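Local coordinates for protein basic helix-loop-helix, putative, expressed (Oryza sativa subsp. japonica, PDB 5LW0) that binds ADP-ribose through its macrodomain, one part of a longer protein probably connected with ADP-ribosylation signalling in DNA repair, at residues 56-60 with 89-94; 123-129 with 185-191; 154-159 with 171-175. All blocks are in the same frame, centred on the assembly; numbering follows the deposited sequence.

Contact 1: residues 56-60 with 89-94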
loop_
_atom_site.group_PDB
_atom_site.type_symbol
_atom_site.label_atom_id
_atom_site.label_comp_id
_atom_site.label_asym_id
_atom_site.label_seq_id
_atom_site.Cartn_x
_atom_site.Cartn_y
_atom_site.Cartn_z
ATOM N N SER A 56 5.075 -12.323 -2.056
ATOM C CA SER A 56 4.725 -12.147 -3.450
ATOM C C SER A 56 3.535 -13.069 -3.849
ATOM O O SER A 56 2.695 -12.679 -4.647
ATOM C CB SER A 56 5.975 -12.326 -4.350
ATOM O OG SER A 56 6.537 -13.635 -4.207
ATOM N N ASP A 57 3.460 -14.292 -3.293
ATOM C CA ASP A 57 2.350 -15.146 -3.529
ATOM C C ASP A 57 1.072 -14.481 -3.008
ATOM O O ASP A 57 -0.015 -14.570 -3.635
ATOM C CB ASP A 57 2.479 -16.479 -2.719
ATOM C CG ASP A 57 3.552 -17.438 -3.251
ATOM O OD1 ASP A 57 3.975 -17.336 -4.389
ATOM O OD2 ASP A 57 3.871 -18.403 -2.486
ATOM N N ILE A 58 1.164 -13.921 -1.809
ATOM C CA ILE A 58 -0.005 -13.315 -1.161
ATOM C C ILE A 58 -0.506 -12.066 -1.929
ATOM O O ILE A 58 -1.709 -11.914 -2.142
ATOM C CB ILE A 58 0.295 -13.001 0.304
ATOM C CG1 ILE A 58 0.392 -14.323 1.056
ATOM C CG2 ILE A 58 -0.774 -12.109 0.947
ATOM C CD1 ILE A 58 0.926 -14.189 2.440
ATOM N N ILE A 59 0.438 -11.238 -2.382
ATOM C CA ILE A 59 0.073 -10.042 -3.186
ATOM C C ILE A 59 -0.743 -10.466 -4.406
ATOM O O ILE A 59 -1.829 -9.930 -4.696
ATOM C CB ILE A 59 1.334 -9.243 -3.653
ATOM C CG1 ILE A 59 1.990 -8.511 -2.480
ATOM C CG2 ILE A 59 0.936 -8.181 -4.685
ATOM C CD1 ILE A 59 3.406 -8.070 -2.715
ATOM N N VAL A 60 -0.219 -11.404 -5.161
ATOM C CA VAL A 60 -0.847 -11.806 -6.400
ATOM C C VAL A 60 -2.192 -12.479 -6.179
ATOM O O VAL A 60 -3.164 -12.233 -6.897
ATOM C CB VAL A 60 0.109 -12.667 -7.258
ATOM C CG1 VAL A 60 -0.599 -13.329 -8.363
ATOM C CG2 VAL A 60 1.285 -11.828 -7.777
ATOM N N LEU A 89 9.547 -10.835 -8.325
ATOM C CA LEU A 89 8.752 -11.967 -7.958
ATOM C C LEU A 89 7.326 -11.786 -8.306
ATOM O O LEU A 89 6.658 -12.688 -8.821
ATOM C CB LEU A 89 8.888 -12.260 -6.466
ATOM C CG LEU A 89 10.263 -12.813 -5.980
ATOM C CD1 LEU A 89 10.419 -12.708 -4.494
ATOM C CD2 LEU A 89 10.429 -14.224 -6.433
ATOM N N VAL A 90 6.783 -10.604 -8.004
ATOM C CA VAL A 90 5.397 -10.373 -8.311
ATOM C C VAL A 90 5.150 -10.403 -9.796
ATOM O O VAL A 90 4.146 -10.973 -10.255
ATOM C CB VAL A 90 4.906 -9.087 -7.645
ATOM C CG1 VAL A 90 3.587 -8.642 -8.203
ATOM C CG2 VAL A 90 4.808 -9.290 -6.143
ATOM N N LYS A 91 6.041 -9.816 -10.575
ATOM C CA LYS A 91 5.874 -9.863 -12.077
ATOM C C LYS A 91 5.777 -11.321 -12.562
ATOM O O LYS A 91 4.944 -11.642 -13.380
ATOM C CB LYS A 91 7.038 -9.151 -12.769
ATOM C CG LYS A 91 6.923 -7.677 -12.718
ATOM C CD LYS A 91 7.867 -7.055 -13.737
ATOM C CE LYS A 91 8.933 -6.323 -13.095
ATOM N NZ LYS A 91 9.899 -5.778 -14.119
ATOM N N GLU A 92 6.665 -12.172 -12.060
ATOM C CA GLU A 92 6.742 -13.575 -12.504
ATOM C C GLU A 92 5.447 -14.306 -12.166
ATOM O O GLU A 92 4.838 -14.961 -13.016
ATOM C CB GLU A 92 7.853 -14.297 -11.754
ATOM C CG GLU A 92 9.238 -14.104 -12.250
ATOM C CD GLU A 92 10.271 -14.799 -11.355
ATOM O OE1 GLU A 92 9.871 -15.435 -10.350
ATOM O OE2 GLU A 92 11.477 -14.709 -11.658
ATOM N N LYS A 93 4.973 -14.072 -10.956
ATOM C CA LYS A 93 3.780 -14.723 -10.477
ATOM C C LYS A 93 2.512 -14.173 -11.103
ATOM O O LYS A 93 1.580 -14.939 -11.383
ATOM C CB LYS A 93 3.723 -14.688 -8.969
ATOM C CG LYS A 93 4.907 -15.464 -8.366
ATOM C CD LYS A 93 5.024 -15.319 -6.885
ATOM C CE LYS A 93 6.223 -16.171 -6.421
ATOM N NZ LYS A 93 6.385 -16.204 -4.965
ATOM N N ALA A 94 2.456 -12.846 -11.351
ATOM C CA ALA A 94 1.319 -12.303 -11.982
ATOM C C ALA A 94 1.153 -12.822 -13.404
ATOM O O ALA A 94 0.049 -13.061 -13.845
ATOM C CB ALA A 94 1.394 -10.793 -11.988
#

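Contact 2: residues 123-129 with 185-191. With AR6 ([(2R,3S,4R,5R)-5-(6-aminopurin-9-yl)-3,4-dihydroxy-oxolan-2-yl]methyl [hydroxy-[[(2R,3S,4R,5S)-3,4,5-trihydroxyoxolan-2-yl]methoxy]phosphoryl] hydrogen phosphate), chain C.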
loop_
_atom_site.group_PDB
_atom_site.type_symbol
_atom_site.label_atom_id
_atom_site.label_comp_id
_atom_site.label_asym_id
_atom_site.label_seq_id
_atom_site.Cartn_x
_atom_site.Cartn_y
_atom_site.Cartn_z
ATOM N N ASN A 123 -4.267 8.738 -7.568
ATOM C CA ASN A 123 -4.892 9.625 -6.535
ATOM C C ASN A 123 -4.892 9.005 -5.140
ATOM O O ASN A 123 -5.015 9.702 -4.143
ATOM C CB ASN A 123 -6.328 9.986 -6.889
ATOM C CG ASN A 123 -6.441 10.957 -8.042
ATOM O OD1 ASN A 123 -5.527 11.154 -8.803
ATOM N ND2 ASN A 123 -7.636 11.494 -8.207
ATOM N N VAL A 124 -4.839 7.672 -5.045
ATOM C CA VAL A 124 -4.868 7.039 -3.750
ATOM C C VAL A 124 -3.570 6.290 -3.570
ATOM O O VAL A 124 -3.169 5.518 -4.434
ATOM C CB VAL A 124 -6.059 6.072 -3.599
ATOM C CG1 VAL A 124 -6.107 5.502 -2.189
ATOM C CG2 VAL A 124 -7.365 6.760 -3.972
ATOM N N ILE A 125 -2.899 6.494 -2.426
ATOM C CA ILE A 125 -1.714 5.691 -2.135
ATOM C C ILE A 125 -1.834 5.001 -0.790
ATOM O O ILE A 125 -2.529 5.471 0.111
ATOM C CB ILE A 125 -0.414 6.503 -2.208
ATOM C CG1 ILE A 125 -0.361 7.511 -1.127
ATOM C CG2 ILE A 125 -0.230 7.162 -3.592
ATOM C CD1 ILE A 125 0.978 8.249 -1.067
ATOM N N ALA A 126 -1.230 3.819 -0.689
ATOM C CA ALA A 126 -1.171 3.087 0.595
ATOM C C ALA A 126 0.124 3.331 1.322
ATOM O O ALA A 126 1.184 3.495 0.693
ATOM C CB ALA A 126 -1.323 1.622 0.329
ATOM N N ASN A 127 0.050 3.307 2.637
ATOM C CA ASN A 127 1.185 3.455 3.511
ATOM C C ASN A 127 1.386 2.221 4.368
ATOM O O ASN A 127 0.434 1.647 4.860
ATOM C CB ASN A 127 0.948 4.656 4.367
ATOM C CG ASN A 127 2.061 4.876 5.361
ATOM O OD1 ASN A 127 3.229 4.648 5.039
ATOM N ND2 ASN A 127 1.708 5.343 6.563
ATOM N N ALA A 128 2.636 1.757 4.522
ATOM C CA ALA A 128 2.929 0.714 5.428
ATOM C C ALA A 128 3.187 1.346 6.797
ATOM O O ALA A 128 4.277 1.778 7.112
ATOM C CB ALA A 128 4.111 -0.108 4.946
ATOM N N ALA A 129 2.140 1.363 7.579
ATOM C CA ALA A 129 2.097 2.158 8.796
ATOM C C ALA A 129 2.666 1.414 9.949
ATOM O O ALA A 129 2.911 0.206 9.898
ATOM C CB ALA A 129 0.624 2.544 9.071
ATOM N N VAL A 185 -2.578 13.413 -5.044
ATOM C CA VAL A 185 -3.035 12.408 -4.057
ATOM C C VAL A 185 -4.209 13.039 -3.260
ATOM O O VAL A 185 -4.093 14.163 -2.682
ATOM C CB VAL A 185 -1.933 11.996 -3.134
ATOM C CG1 VAL A 185 -2.440 11.097 -2.011
ATOM C CG2 VAL A 185 -0.792 11.322 -3.877
ATOM N N THR A 186 -5.313 12.304 -3.198
ATOM C CA THR A 186 -6.521 12.736 -2.493
ATOM C C THR A 186 -6.795 11.901 -1.208
ATOM O O THR A 186 -7.538 12.338 -0.338
ATOM C CB THR A 186 -7.756 12.634 -3.392
ATOM O OG1 THR A 186 -7.960 11.268 -3.784
ATOM C CG2 THR A 186 -7.661 13.524 -4.601
ATOM N N HIS A 187 -6.173 10.711 -1.102
ATOM C CA HIS A 187 -6.381 9.830 0.037
ATOM C C HIS A 187 -5.163 9.001 0.266
ATOM O O HIS A 187 -4.487 8.607 -0.686
ATOM C CB HIS A 187 -7.564 8.837 -0.232
ATOM C CG HIS A 187 -8.898 9.487 -0.373
ATOM N ND1 HIS A 187 -9.318 10.077 -1.543
ATOM C CD2 HIS A 187 -9.937 9.572 0.482
ATOM C CE1 HIS A 187 -10.520 10.568 -1.378
ATOM N NE2 HIS A 187 -10.946 10.220 -0.182
ATOM N N ILE A 188 -4.896 8.748 1.532
ATOM C CA ILE A 188 -3.870 7.814 1.941
ATOM C C ILE A 188 -4.538 6.725 2.759
ATOM O O ILE A 188 -5.326 7.019 3.631
ATOM C CB ILE A 188 -2.795 8.545 2.781
ATOM C CG1 ILE A 188 -2.022 9.528 1.820
ATOM C CG2 ILE A 188 -1.884 7.552 3.474
ATOM C CD1 ILE A 188 -1.141 10.457 2.515
ATOM N N ILE A 189 -4.224 5.491 2.472
ATOM C CA ILE A 189 -4.731 4.399 3.254
ATOM C C ILE A 189 -3.592 3.810 4.044
ATOM O O ILE A 189 -2.720 3.164 3.473
ATOM C CB ILE A 189 -5.419 3.298 2.355
ATOM C CG1 ILE A 189 -6.479 3.919 1.461
ATOM C CG2 ILE A 189 -5.960 2.210 3.255
ATOM C CD1 ILE A 189 -7.085 2.958 0.437
ATOM N N HIS A 190 -3.621 3.997 5.383
ATOM C CA HIS A 190 -2.648 3.406 6.256
ATOM C C HIS A 190 -2.997 1.925 6.422
ATOM O O HIS A 190 -4.110 1.610 6.795
ATOM C CB HIS A 190 -2.698 4.048 7.618
ATOM C CG HIS A 190 -2.416 5.520 7.619
ATOM N ND1 HIS A 190 -1.191 6.044 7.275
ATOM C CD2 HIS A 190 -3.166 6.559 8.019
ATOM C CE1 HIS A 190 -1.206 7.359 7.459
ATOM N NE2 HIS A 190 -2.405 7.701 7.883
ATOM N N VAL A 191 -2.007 1.046 6.285
ATOM C CA VAL A 191 -2.182 -0.401 6.400
ATOM C C VAL A 191 -1.168 -0.935 7.402
ATOM O O VAL A 191 0.019 -0.522 7.341
ATOM C CB VAL A 191 -1.867 -1.082 5.071
ATOM C CG1 VAL A 191 -2.204 -2.536 5.202
ATOM C CG2 VAL A 191 -2.624 -0.439 3.938
HETATM N N1 AR6 C . 8.317 4.592 -2.460
HETATM C C2 AR6 C . 7.991 3.322 -2.782
HETATM N N3 AR6 C . 8.326 2.267 -2.065
HETATM C C4 AR6 C . 9.050 2.415 -0.912
HETATM C C5 AR6 C . 9.422 3.719 -0.457
HETATM C C6 AR6 C . 9.010 4.854 -1.301
HETATM N N6 AR6 C . 9.278 6.098 -0.985
HETATM N N7 AR6 C . 10.141 3.549 0.750
HETATM C C8 AR6 C . 10.134 2.222 1.012
HETATM N N9 AR6 C . 9.470 1.526 0.019
HETATM P PA AR6 C . 8.552 -0.569 4.884
HETATM P PB AR6 C . 7.068 -2.612 6.464
HETATM C "C1'" AR6 C . 9.142 0.118 -0.040
HETATM O O1A AR6 C . 9.812 -0.958 5.686
HETATM O O1B AR6 C . 8.080 -3.698 6.191
HETATM C C1D AR6 C . 7.717 1.827 8.823
HETATM O O1D AR6 C . 8.675 2.846 9.014
HETATM C "C2'" AR6 C . 10.166 -0.876 0.496
HETATM O "O2'" AR6 C . 11.297 -1.072 -0.408
HETATM O O2A AR6 C . 8.217 0.861 4.692
HETATM O O2B AR6 C . 5.603 -2.929 6.421
HETATM C C2D AR6 C . 6.599 1.969 9.898
HETATM O O2D AR6 C . 6.947 3.003 10.905
HETATM C "C3'" AR6 C . 9.293 -2.085 0.727
HETATM O "O3'" AR6 C . 9.134 -2.879 -0.480
HETATM O O3A AR6 C . 7.248 -1.315 5.511
HETATM C C3D AR6 C . 6.464 0.602 10.509
HETATM O O3D AR6 C . 7.059 0.698 11.835
HETATM C "C4'" AR6 C . 7.935 -1.481 1.133
HETATM O "O4'" AR6 C . 7.999 -0.105 0.835
HETATM C C4D AR6 C . 7.289 -0.337 9.596
HETATM O O4D AR6 C . 8.263 0.466 8.889
HETATM C "C5'" AR6 C . 7.604 -1.650 2.594
HETATM O "O5'" AR6 C . 8.726 -1.319 3.436
HETATM C C5D AR6 C . 6.490 -1.052 8.512
HETATM O O5D AR6 C . 7.397 -2.014 7.928
HETATM O O HOH W 1 -9.551 10.956 -5.999
#

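Contact 3: residues 154-159 with 171-175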
loop_
_atom_site.group_PDB
_atom_site.type_symbol
_atom_site.label_atom_id
_atom_site.label_comp_id
_atom_site.label_asym_id
_atom_site.label_seq_id
_atom_site.Cartn_x
_atom_site.Cartn_y
_atom_site.Cartn_z
ATOM N N ARG A 154 -2.883 15.500 11.204
ATOM C CA ARG A 154 -4.186 16.048 11.606
ATOM C C ARG A 154 -5.366 15.224 11.087
ATOM O O ARG A 154 -6.262 14.859 11.837
ATOM C CB ARG A 154 -4.316 17.510 11.156
ATOM C CG ARG A 154 -5.535 18.224 11.687
ATOM C CD ARG A 154 -5.566 19.690 11.231
ATOM N NE ARG A 154 -5.927 19.836 9.816
ATOM C CZ ARG A 154 -5.070 20.144 8.831
ATOM N NH1 ARG A 154 -5.517 20.250 7.594
ATOM N NH2 ARG A 154 -3.758 20.339 9.071
ATOM N N ALA A 155 -5.300 14.850 9.808
ATOM C CA ALA A 155 -6.382 14.132 9.208
ATOM C C ALA A 155 -6.474 12.716 9.734
ATOM O O ALA A 155 -7.596 12.188 9.961
ATOM C CB ALA A 155 -6.223 14.138 7.710
ATOM N N THR A 156 -5.335 12.106 9.982
ATOM C CA THR A 156 -5.314 10.705 10.429
ATOM C C THR A 156 -5.920 10.606 11.838
ATOM O O THR A 156 -6.744 9.705 12.115
ATOM C CB THR A 156 -3.886 10.162 10.412
ATOM O OG1 THR A 156 -3.371 10.160 9.076
ATOM C CG2 THR A 156 -3.829 8.798 11.003
ATOM N N LYS A 157 -5.563 11.560 12.714
ATOM C CA LYS A 157 -6.101 11.588 14.087
ATOM C C LYS A 157 -7.637 11.719 14.139
ATOM O O LYS A 157 -8.259 11.235 15.059
ATOM C CB LYS A 157 -5.480 12.757 14.882
ATOM C CG LYS A 157 -4.057 12.520 15.291
ATOM C CD LYS A 157 -3.654 13.559 16.338
ATOM C CE LYS A 157 -2.352 14.212 15.991
ATOM N NZ LYS A 157 -1.234 13.264 16.144
ATOM N N GLU A 158 -8.223 12.341 13.131
ATOM C CA GLU A 158 -9.678 12.380 12.973
ATOM C C GLU A 158 -10.338 11.067 12.554
ATOM O O GLU A 158 -11.540 10.883 12.781
ATOM C CB GLU A 158 -10.051 13.505 12.019
ATOM C CG GLU A 158 -9.622 14.867 12.555
ATOM C CD GLU A 158 -9.570 15.969 11.501
ATOM O OE1 GLU A 158 -9.789 15.694 10.300
ATOM O OE2 GLU A 158 -9.280 17.128 11.889
ATOM N N CYS A 159 -9.567 10.128 11.999
ATOM C CA CYS A 159 -10.119 8.852 11.505
ATOM C C CYS A 159 -9.919 7.710 12.488
ATOM O O CYS A 159 -10.802 6.889 12.658
ATOM C CB CYS A 159 -9.497 8.512 10.155
ATOM S SG CYS A 159 -9.942 9.745 8.904
ATOM N N VAL A 171 -7.756 7.711 4.852
ATOM C CA VAL A 171 -7.719 9.107 5.353
ATOM C C VAL A 171 -7.757 10.040 4.176
ATOM O O VAL A 171 -6.867 9.992 3.317
ATOM C CB VAL A 171 -6.435 9.341 6.158
ATOM C CG1 VAL A 171 -6.364 10.796 6.660
ATOM C CG2 VAL A 171 -6.348 8.354 7.339
ATOM N N PRO A 172 -8.720 10.989 4.152
ATOM C CA PRO A 172 -8.660 11.978 3.080
ATOM C C PRO A 172 -7.566 12.979 3.323
ATOM O O PRO A 172 -7.364 13.403 4.455
ATOM C CB PRO A 172 -10.029 12.678 3.132
ATOM C CG PRO A 172 -10.803 11.994 4.158
ATOM C CD PRO A 172 -9.902 11.135 4.987
ATOM N N LEU A 173 -6.798 13.275 2.281
ATOM C CA LEU A 173 -5.632 14.152 2.399
ATOM C C LEU A 173 -6.056 15.588 2.024
ATOM O O LEU A 173 -6.489 15.803 0.909
ATOM C CB LEU A 173 -4.523 13.698 1.434
ATOM C CG LEU A 173 -3.241 14.507 1.496
ATOM C CD1 LEU A 173 -2.560 14.434 2.844
ATOM C CD2 LEU A 173 -2.263 14.123 0.411
ATOM N N PRO A 174 -5.962 16.539 2.983
ATOM C CA PRO A 174 -6.361 17.912 2.674
ATOM C C PRO A 174 -5.681 18.467 1.457
ATOM O O PRO A 174 -4.508 18.180 1.204
ATOM C CB PRO A 174 -5.932 18.669 3.925
ATOM C CG PRO A 174 -6.030 17.657 5.004
ATOM C CD PRO A 174 -5.518 16.401 4.353
ATOM N N SER A 175 -6.413 19.269 0.684
ATOM C CA SER A 175 -5.898 19.818 -0.547
ATOM C C SER A 175 -4.699 20.748 -0.318
ATOM O O SER A 175 -3.888 20.979 -1.209
ATOM C CB SER A 175 -7.007 20.553 -1.259
ATOM O OG SER A 175 -6.697 20.696 -2.608
#

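Contact 1: residues 56-60 with 89-94
The ammonium group of Lys93 reaches from helix 85-96 to two oxygens of helix 52-69. Lys93 NZ gives one hydrogen bond to Ser56 OG (2.7 Å) and another to Asp57 OD1 (2.7 Å), the second also a salt bridge. Asp57 OD1 is met from well above the carboxylate plane, so charge rather than lone-pair direction probably dominates here. A lysine suits this place because its chain, extended beyond CG, lays a greasy stem beside Ser56 while its charged tip stays where Lys93 and Asp57 are partly exposed. Asp57 points its CB away from the other helix, yet its carboxylate swings back to it; a bound phosphate ion, probably from the crystallisation liquor, lies about 4 Å from this side chain.

Ser56 is buried, and its hydroxyl is satisfied by three partners. With chi1 at 60°, OG sits between its own backbone N and C, where it accepts from Lys93 and also hydrogen-bonds the carbonyls of Leu52 and Asp53 one turn back. As carbonyls can only accept, the single hydroxyl proton must go to one of them or be shared between the two. The small side chain also lets Ser56 CB come to 3.7 Å from Val90 CG2.

Apart from these bonds the contact is aliphatic. Val60 CG2 lies 4.0 Å from Val90 CG1, and Ile59 CD1 meets Val90 CG2 at 3.9 Å. Val90 O, beside Val60, is satisfied within its own helix by Ala94 N (2.8 Å). Val90 also packs on Phe104 and Thr106 of strand 104-108. The axes of 56-60 and 89-94 cross at -51° and come within 9.0 Å; their helices lie on one side of the sheet and belong to the successive beta-alpha-beta crossovers 37-40 to 74-79 and 74-79 to 104-108 of the macrodomain.

Contact 2: residues 123-129 with 185-191
The imidazole of His190 and the amide of Asn127 meet at the ring's edge: Asn127 ND2 donates an almost straight bond to His190 ND1 (3.1 Å, 174°). They sit on neighbouring parallel strands in the middle of the macrodomain sheet. The donor lies in the ring plane and the acceptor in the amide plane, although the two planes are turned 67° apart. Over one ring face sits Ile188 CG2, offset toward the rim. Asn127 CG stands anti to the backbone N (chi1 178°), which carries the amide across to the ring; its ND2 also bonds Asn141 OD1. His190 NE2 pairs with Thr156 OG1, so both ring nitrogens are engaged, consistent with a proton on NE2.

The ladder is regular: Ile125 binds His187 O through N and Ile189 N through O (2.9 Å), and Asn127 binds Ile189 O and Val191 N in the same way. Beta-branched residues suit such extended backbone. Ile125 and Ile188 lie side by side on the face carrying Asn127 and His190, their CG1 atoms 3.9 Å apart, while Val124 CG1 touches Ile189 CD1 (3.8 Å) on the face covered by helix 208-230.

At the C-terminal end Ala129 N closes on Val191 O (2.8 Å), and at the ligand the residue is an alanine, whose methyl leaves room for the diphosphate: Ala128 CB lies 3.4 Å from O3A, the bridging diphosphate oxygen of ADP-ribose.

Contact 3: residues 154-159 with 171-175
Ala155 CB fits against Val171 CG1 at 3.5 Å, and equally close to the carbonyl oxygen of Pro172. This is the seat of helix 150-159 on strand 167-172, the edge strand of the macrodomain sheet that runs antiparallel to its neighbour. A methyl group suits the spot, since the helix backbone can then come close to the strand. Val171 spreads both branches over the helix: CG1, swung away from the backbone N (chi1 179°), reaches Ala155, and CG2 crosses to Thr156 OG1, 3.9 Å away, a van der Waals contact between a methyl and a hydroxyl oxygen.

At one end of the contact Cys159 SG, a soft, compact group, lies 4.2 Å from Val171 CG2 and the same distance from Pro172 CD. At the other, the Arg154 chain bends at chi3 (74°) and brings NH1 obliquely to Pro174 CG (3.7 Å). No hydrogen bond joins the two segments; the contact is made by shape.

Partners in the next shell fix these groups. The guanidinium is held through NH2 by a salt bridge to Asp151, so arginine can lie on a proline at the surface with its charge answered. Thr156 OG1 bonds the carbonyl of Leu152 one turn back, which fixes its rotation. Behind Val171 lies the ring of His190, while Val171 and Leu173 make backbone hydrogen bonds to strand 187-192 and the residue before it. Pro172 falls between them, where the neighbouring strand asks for no N-H. Farther along, Leu173 O is hydrogen-bonded to His180 ND1 of helix 178-183.

Overall arrangement
Contact 2 is the core of the three, its centre about 7 Å from the centre of the chain and almost wholly buried; contacts 1 and 3, only partly buried, lie on opposite sides of that centre, their centres 31 Å apart. Contact 3 is nested in the loop that contact 2 closes, and the two join directly in one sheet, with Ile188 O 2.8 Å from Val171 N in a probable hydrogen bond. Contact 1 touches neither. Chemistry follows place: backbone bonds dominate between the central strands, a salt bridge sits at the partly exposed side of the helix pair, and 154-159 meets 171-175 by packing, with no hydrogen bond or salt bridge between them. Contact 2 alone reaches the ADP-ribose.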